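Local coordinates for trans-4-hydroxy-L-proline dehydratase (Clostridioides difficile 70-100-2010, PDB 6VXC), which uses a glycyl radical to dehydrate trans-4-hydroxy-L-proline to (S)-1-pyrroline-5-carboxylate in the anaerobic breakdown of hydroxyproline, at residues E46-Y58 / L67-T80. Numbering follows the deposited sequence.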
loop_
_atom_site.group_PDB
_atom_site.type_symbol
_atom_site.label_atom_id
_atom_site.label_comp_id
_atom_site.label_asym_id
_atom_site.label_seq_id
_atom_site.Cartn_x
_atom_site.Cartn_y
_atom_site.Cartn_z
ATOM N N GLU A 46 19.273 -14.278 -8.200
ATOM C CA GLU A 46 18.940 -15.507 -8.913
ATOM C C GLU A 46 17.724 -15.333 -9.813
ATOM O O GLU A 46 17.679 -15.873 -10.926
ATOM C CB GLU A 46 18.699 -16.647 -7.932
ATOM C CG GLU A 46 18.490 -17.949 -8.643
ATOM C CD GLU A 46 18.358 -19.115 -7.710
ATOM O OE1 GLU A 46 17.230 -19.349 -7.251
ATOM O OE2 GLU A 46 19.372 -19.785 -7.430
ATOM N N ARG A 47 16.703 -14.634 -9.333
ATOM C CA ARG A 47 15.512 -14.451 -10.149
ATOM C C ARG A 47 15.863 -13.811 -11.487
ATOM O O ARG A 47 15.454 -14.301 -12.544
ATOM C CB ARG A 47 14.487 -13.586 -9.415
ATOM C CG ARG A 47 13.207 -13.404 -10.202
ATOM C CD ARG A 47 12.335 -12.301 -9.659
ATOM N NE ARG A 47 11.118 -12.164 -10.454
ATOM C CZ ARG A 47 11.030 -11.473 -11.584
ATOM N NH1 ARG A 47 12.090 -10.829 -12.063
ATOM N NH2 ARG A 47 9.870 -11.420 -12.225
ATOM N N ALA A 48 16.643 -12.728 -11.457
ATOM C CA ALA A 48 16.997 -12.036 -12.693
ATOM C C ALA A 48 17.745 -12.958 -13.644
ATOM O O ALA A 48 17.499 -12.941 -14.852
ATOM C CB ALA A 48 17.839 -10.801 -12.384
ATOM N N VAL A 49 18.654 -13.778 -13.119
ATOM C CA VAL A 49 19.370 -14.718 -13.976
ATOM C C VAL A 49 18.394 -15.660 -14.664
ATOM O O VAL A 49 18.443 -15.849 -15.880
ATOM C CB VAL A 49 20.411 -15.511 -13.167
ATOM C CG1 VAL A 49 20.993 -16.622 -14.029
ATOM C CG2 VAL A 49 21.515 -14.610 -12.659
ATOM N N LEU A 50 17.483 -16.257 -13.897
ATOM C CA LEU A 50 16.590 -17.257 -14.470
ATOM C C LEU A 50 15.630 -16.644 -15.480
ATOM O O LEU A 50 15.302 -17.280 -16.487
ATOM C CB LEU A 50 15.829 -17.990 -13.358
ATOM C CG LEU A 50 16.733 -18.866 -12.476
ATOM C CD1 LEU A 50 15.976 -19.515 -11.311
ATOM C CD2 LEU A 50 17.452 -19.923 -13.311
ATOM N N MET A 51 15.151 -15.428 -15.232
ATOM C CA MET A 51 14.307 -14.772 -16.223
ATOM C C MET A 51 15.094 -14.453 -17.490
ATOM O O MET A 51 14.557 -14.547 -18.596
ATOM C CB MET A 51 13.691 -13.489 -15.648
ATOM C CG MET A 51 12.782 -13.721 -14.439
ATOM S SD MET A 51 11.263 -14.640 -14.775
ATOM C CE MET A 51 10.299 -13.406 -15.636
ATOM N N THR A 52 16.361 -14.067 -17.354
ATOM C CA THR A 52 17.167 -13.827 -18.543
ATOM C C THR A 52 17.276 -15.094 -19.384
ATOM O O THR A 52 17.072 -15.060 -20.600
ATOM C CB THR A 52 18.557 -13.312 -18.165
ATOM O OG1 THR A 52 18.442 -12.152 -17.340
ATOM C CG2 THR A 52 19.338 -12.949 -19.436
ATOM N N GLU A 53 17.553 -16.234 -18.740
ATOM C CA GLU A 53 17.610 -17.508 -19.459
ATOM C C GLU A 53 16.316 -17.797 -20.212
ATOM O O GLU A 53 16.344 -18.318 -21.334
ATOM C CB GLU A 53 17.902 -18.654 -18.492
ATOM C CG GLU A 53 19.288 -18.659 -17.894
ATOM C CD GLU A 53 19.509 -19.852 -16.971
ATOM O OE1 GLU A 53 18.604 -20.703 -16.866
ATOM O OE2 GLU A 53 20.585 -19.937 -16.345
ATOM N N ALA A 54 15.171 -17.539 -19.583
ATOM C CA ALA A 54 13.901 -17.855 -20.223
ATOM C C ALA A 54 13.653 -16.971 -21.439
ATOM O O ALA A 54 13.183 -17.454 -22.470
ATOM C CB ALA A 54 12.755 -17.736 -19.219
ATOM N N TYR A 55 13.942 -15.669 -21.335
ATOM C CA TYR A 55 13.719 -14.778 -22.473
ATOM C C TYR A 55 14.622 -15.140 -23.645
ATOM O O TYR A 55 14.170 -15.181 -24.798
ATOM C CB TYR A 55 13.939 -13.326 -22.064
ATOM C CG TYR A 55 12.700 -12.623 -21.558
ATOM C CD1 TYR A 55 11.928 -13.175 -20.545
ATOM C CD2 TYR A 55 12.296 -11.413 -22.105
ATOM C CE1 TYR A 55 10.786 -12.526 -20.079
ATOM C CE2 TYR A 55 11.172 -10.757 -21.651
ATOM C CZ TYR A 55 10.412 -11.321 -20.635
ATOM O OH TYR A 55 9.288 -10.661 -20.180
ATOM N N LYS A 56 15.904 -15.393 -23.369
ATOM C CA LYS A 56 16.815 -15.814 -24.422
ATOM C C LYS A 56 16.330 -17.086 -25.097
ATOM O O LYS A 56 16.582 -17.296 -26.284
ATOM C CB LYS A 56 18.219 -16.016 -23.847
ATOM C CG LYS A 56 18.945 -14.720 -23.520
ATOM C CD LYS A 56 20.278 -14.995 -22.828
ATOM C CE LYS A 56 21.062 -13.718 -22.606
ATOM N NZ LYS A 56 22.311 -13.999 -21.850
ATOM N N LYS A 57 15.622 -17.933 -24.364
ATOM C CA LYS A 57 15.067 -19.147 -24.941
ATOM C C LYS A 57 13.796 -18.866 -25.744
ATOM O O LYS A 57 13.627 -19.399 -26.845
ATOM C CB LYS A 57 14.802 -20.148 -23.816
ATOM C CG LYS A 57 14.571 -21.581 -24.233
ATOM C CD LYS A 57 14.853 -22.514 -23.042
ATOM C CE LYS A 57 14.168 -23.861 -23.189
ATOM N NZ LYS A 57 14.017 -24.538 -21.871
ATOM N N TYR A 58 12.895 -18.028 -25.228
ATOM C CA TYR A 58 11.538 -17.962 -25.756
ATOM C C TYR A 58 11.141 -16.643 -26.410
ATOM O O TYR A 58 10.173 -16.635 -27.179
ATOM C CB TYR A 58 10.522 -18.278 -24.648
ATOM C CG TYR A 58 10.559 -19.713 -24.180
ATOM C CD1 TYR A 58 10.239 -20.759 -25.046
ATOM C CD2 TYR A 58 10.920 -20.025 -22.878
ATOM C CE1 TYR A 58 10.272 -22.072 -24.621
ATOM C CE2 TYR A 58 10.953 -21.323 -22.444
ATOM C CZ TYR A 58 10.632 -22.347 -23.321
ATOM O OH TYR A 58 10.672 -23.642 -22.885
ATOM N N LEU A 67 5.063 -15.889 -22.913
ATOM C CA LEU A 67 6.450 -15.649 -22.522
ATOM C C LEU A 67 6.580 -15.420 -21.018
ATOM O O LEU A 67 7.481 -15.965 -20.374
ATOM C CB LEU A 67 7.022 -14.460 -23.299
ATOM C CG LEU A 67 8.409 -13.950 -22.903
ATOM C CD1 LEU A 67 9.435 -15.031 -23.020
ATOM C CD2 LEU A 67 8.778 -12.815 -23.816
ATOM N N ARG A 68 5.708 -14.595 -20.445
ATOM C CA ARG A 68 5.751 -14.374 -19.001
ATOM C C ARG A 68 5.493 -15.673 -18.239
ATOM O O ARG A 68 6.199 -15.993 -17.278
ATOM C CB ARG A 68 4.720 -13.319 -18.604
ATOM C CG ARG A 68 4.923 -11.951 -19.243
ATOM C CD ARG A 68 6.230 -11.314 -18.809
ATOM N NE ARG A 68 6.328 -11.232 -17.357
ATOM C CZ ARG A 68 7.442 -10.944 -16.696
ATOM N NH1 ARG A 68 7.428 -10.910 -15.380
ATOM N NH2 ARG A 68 8.574 -10.706 -17.357
ATOM N N ALA A 69 4.488 -16.441 -18.660
ATOM C CA ALA A 69 4.166 -17.687 -17.966
ATOM C C ALA A 69 5.310 -18.697 -18.070
ATOM O O ALA A 69 5.685 -19.334 -17.078
ATOM C CB ALA A 69 2.873 -18.272 -18.528
ATOM N N LEU A 70 5.872 -18.858 -19.276
ATOM C CA LEU A 70 7.012 -19.755 -19.451
ATOM C C LEU A 70 8.218 -19.281 -18.649
ATOM O O LEU A 70 8.980 -20.096 -18.121
ATOM C CB LEU A 70 7.368 -19.879 -20.935
ATOM C CG LEU A 70 6.406 -20.668 -21.821
ATOM C CD1 LEU A 70 6.773 -20.539 -23.315
ATOM C CD2 LEU A 70 6.356 -22.123 -21.382
ATOM N N SER A 71 8.418 -17.965 -18.552
ATOM C CA SER A 71 9.534 -17.465 -17.757
ATOM C C SER A 71 9.316 -17.731 -16.271
ATOM O O SER A 71 10.249 -18.120 -15.562
ATOM C CB SER A 71 9.732 -15.968 -18.007
ATOM O OG SER A 71 10.051 -15.734 -19.363
ATOM N N PHE A 72 8.095 -17.508 -15.780
ATOM C CA PHE A 72 7.787 -17.830 -14.392
ATOM C C PHE A 72 7.998 -19.313 -14.117
ATOM O O PHE A 72 8.601 -19.692 -13.106
ATOM C CB PHE A 72 6.351 -17.429 -14.066
ATOM C CG PHE A 72 5.931 -17.757 -12.646
ATOM C CD1 PHE A 72 6.474 -17.059 -11.575
ATOM C CD2 PHE A 72 4.975 -18.728 -12.395
ATOM C CE1 PHE A 72 6.092 -17.337 -10.264
ATOM C CE2 PHE A 72 4.580 -19.013 -11.085
ATOM C CZ PHE A 72 5.146 -18.318 -10.021
ATOM N N LYS A 73 7.499 -20.168 -15.012
ATOM C CA LYS A 73 7.663 -21.604 -14.824
ATOM C C LYS A 73 9.131 -21.997 -14.809
ATOM O O LYS A 73 9.554 -22.818 -13.989
ATOM C CB LYS A 73 6.919 -22.376 -15.909
ATOM C CG LYS A 73 6.962 -23.889 -15.703
ATOM C CD LYS A 73 6.167 -24.598 -16.771
ATOM C CE LYS A 73 6.310 -26.101 -16.694
ATOM N NZ LYS A 73 5.984 -26.684 -18.015
ATOM N N HIS A 74 9.915 -21.448 -15.726
ATOM C CA HIS A 74 11.342 -21.723 -15.717
ATOM C C HIS A 74 11.965 -21.297 -14.399
ATOM O O HIS A 74 12.795 -22.015 -13.833
ATOM C CB HIS A 74 12.017 -21.012 -16.887
ATOM C CG HIS A 74 13.471 -21.318 -17.007
ATOM N ND1 HIS A 74 13.939 -22.528 -17.472
ATOM C CD2 HIS A 74 14.564 -20.588 -16.696
ATOM C CE1 HIS A 74 15.258 -22.526 -17.447
ATOM N NE2 HIS A 74 15.663 -21.358 -16.983
ATOM N N TYR A 75 11.581 -20.123 -13.900
ATOM C CA TYR A 75 12.087 -19.658 -12.617
ATOM C C TYR A 75 11.686 -20.613 -11.496
ATOM O O TYR A 75 12.514 -20.983 -10.660
ATOM C CB TYR A 75 11.595 -18.227 -12.363
ATOM C CG TYR A 75 11.662 -17.773 -10.925
ATOM C CD1 TYR A 75 12.873 -17.493 -10.319
ATOM C CD2 TYR A 75 10.502 -17.597 -10.185
ATOM C CE1 TYR A 75 12.930 -17.076 -9.011
ATOM C CE2 TYR A 75 10.551 -17.172 -8.868
ATOM C CZ TYR A 75 11.765 -16.913 -8.292
ATOM O OH TYR A 75 11.837 -16.494 -6.992
ATOM N N ILE A 76 10.421 -21.030 -11.464
ATOM C CA ILE A 76 9.968 -21.935 -10.407
ATOM C C ILE A 76 10.689 -23.280 -10.494
ATOM O O ILE A 76 11.058 -23.871 -9.471
ATOM C CB ILE A 76 8.438 -22.104 -10.465
ATOM C CG1 ILE A 76 7.732 -20.796 -10.102
ATOM C CG2 ILE A 76 7.973 -23.237 -9.537
ATOM C CD1 ILE A 76 8.011 -20.336 -8.704
ATOM N N GLU A 77 10.889 -23.794 -11.712
ATOM C CA GLU A 77 11.546 -25.089 -11.872
ATOM C C GLU A 77 12.983 -25.078 -11.362
ATOM O O GLU A 77 13.466 -26.098 -10.866
ATOM C CB GLU A 77 11.512 -25.515 -13.342
ATOM C CG GLU A 77 10.209 -26.151 -13.784
ATOM C CD GLU A 77 10.142 -26.410 -15.296
ATOM O OE1 GLU A 77 10.945 -25.819 -16.055
ATOM O OE2 GLU A 77 9.275 -27.199 -15.723
ATOM N N ASN A 78 13.687 -23.957 -11.478
ATOM C CA ASN A 78 15.126 -23.960 -11.261
ATOM C C ASN A 78 15.627 -23.131 -10.095
ATOM O O ASN A 78 16.814 -23.232 -9.779
ATOM C CB ASN A 78 15.847 -23.476 -12.520
ATOM C CG ASN A 78 15.670 -24.423 -13.667
ATOM O OD1 ASN A 78 14.847 -24.192 -14.552
ATOM N ND2 ASN A 78 16.434 -25.509 -13.658
ATOM N N ARG A 79 14.790 -22.335 -9.441
ATOM C CA ARG A 79 15.297 -21.530 -8.333
ATOM C C ARG A 79 15.675 -22.418 -7.161
ATOM O O ARG A 79 15.135 -23.509 -6.985
ATOM C CB ARG A 79 14.263 -20.500 -7.877
ATOM C CG ARG A 79 12.923 -21.079 -7.419
ATOM C CD ARG A 79 12.138 -20.066 -6.572
ATOM N NE ARG A 79 12.791 -19.881 -5.277
ATOM C CZ ARG A 79 12.417 -19.016 -4.338
ATOM N NH1 ARG A 79 13.089 -18.969 -3.198
ATOM N NH2 ARG A 79 11.389 -18.204 -4.534
ATOM N N THR A 80 16.614 -21.937 -6.355
ATOM C CA THR A 80 16.994 -22.644 -5.142
ATOM C C THR A 80 15.918 -22.432 -4.082
ATOM O O THR A 80 15.391 -21.332 -3.926
ATOM C CB THR A 80 18.347 -22.153 -4.629
ATOM O OG1 THR A 80 18.226 -20.797 -4.189
ATOM C CG2 THR A 80 19.379 -22.195 -5.728
HETATM O O HOH W 1 15.834 -18.268 -4.963
#
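Tyr55 OH accepts a hydrogen bond from Arg68 NH2 at 2.9 Å; the hydroxyl lies in the guanidinium plane, while the phenol ring is turned 71° from it. His74 NE2 points almost straight at Glu53 OE1 (3.0 Å), which lies in the imidazole plane and accepts through its anti lone pair. At the far end Thr80 N, just past the helix terminus, meets Glu46 OE1 on the syn side, somewhat out of the carboxylate plane (2.8 Å), and a water joins the same oxygen to Thr80 O.

Three CH-pi contacts cross the interface. Leu70 CD1 sits over the centre of the Tyr58 ring, 3.9 Å from its centroid, with Lys57 CG on the opposite face. Leu67 CD2 covers one face of Tyr55 nearer its rim, and Arg47 CG lies over Tyr75.

Between these, Ala54 CB fits against Ser71, 3.4 Å from OG, where the CA atoms come within 5.0 Å. Ser71 OG, beside its own backbone N (chi1 -62°), turns back to bond Leu67 O. Bends at chi2 and chi3 fold Met51 across the interface and bring CE to 3.5 Å from Ser71 CB, while Leu50 CD1 packs on Tyr75 and the start of the Arg79 backbone.

Arg47 and Arg68 meet edge to edge, and both form salt bridges with Glu105 OE1, whose charge probably offsets theirs. Joined by a short connection, the two helices form an obliquely antiparallel helical hairpin (131°) within the PFL-like region, away from the radical site, flanked by helices 129-143 and 214-248.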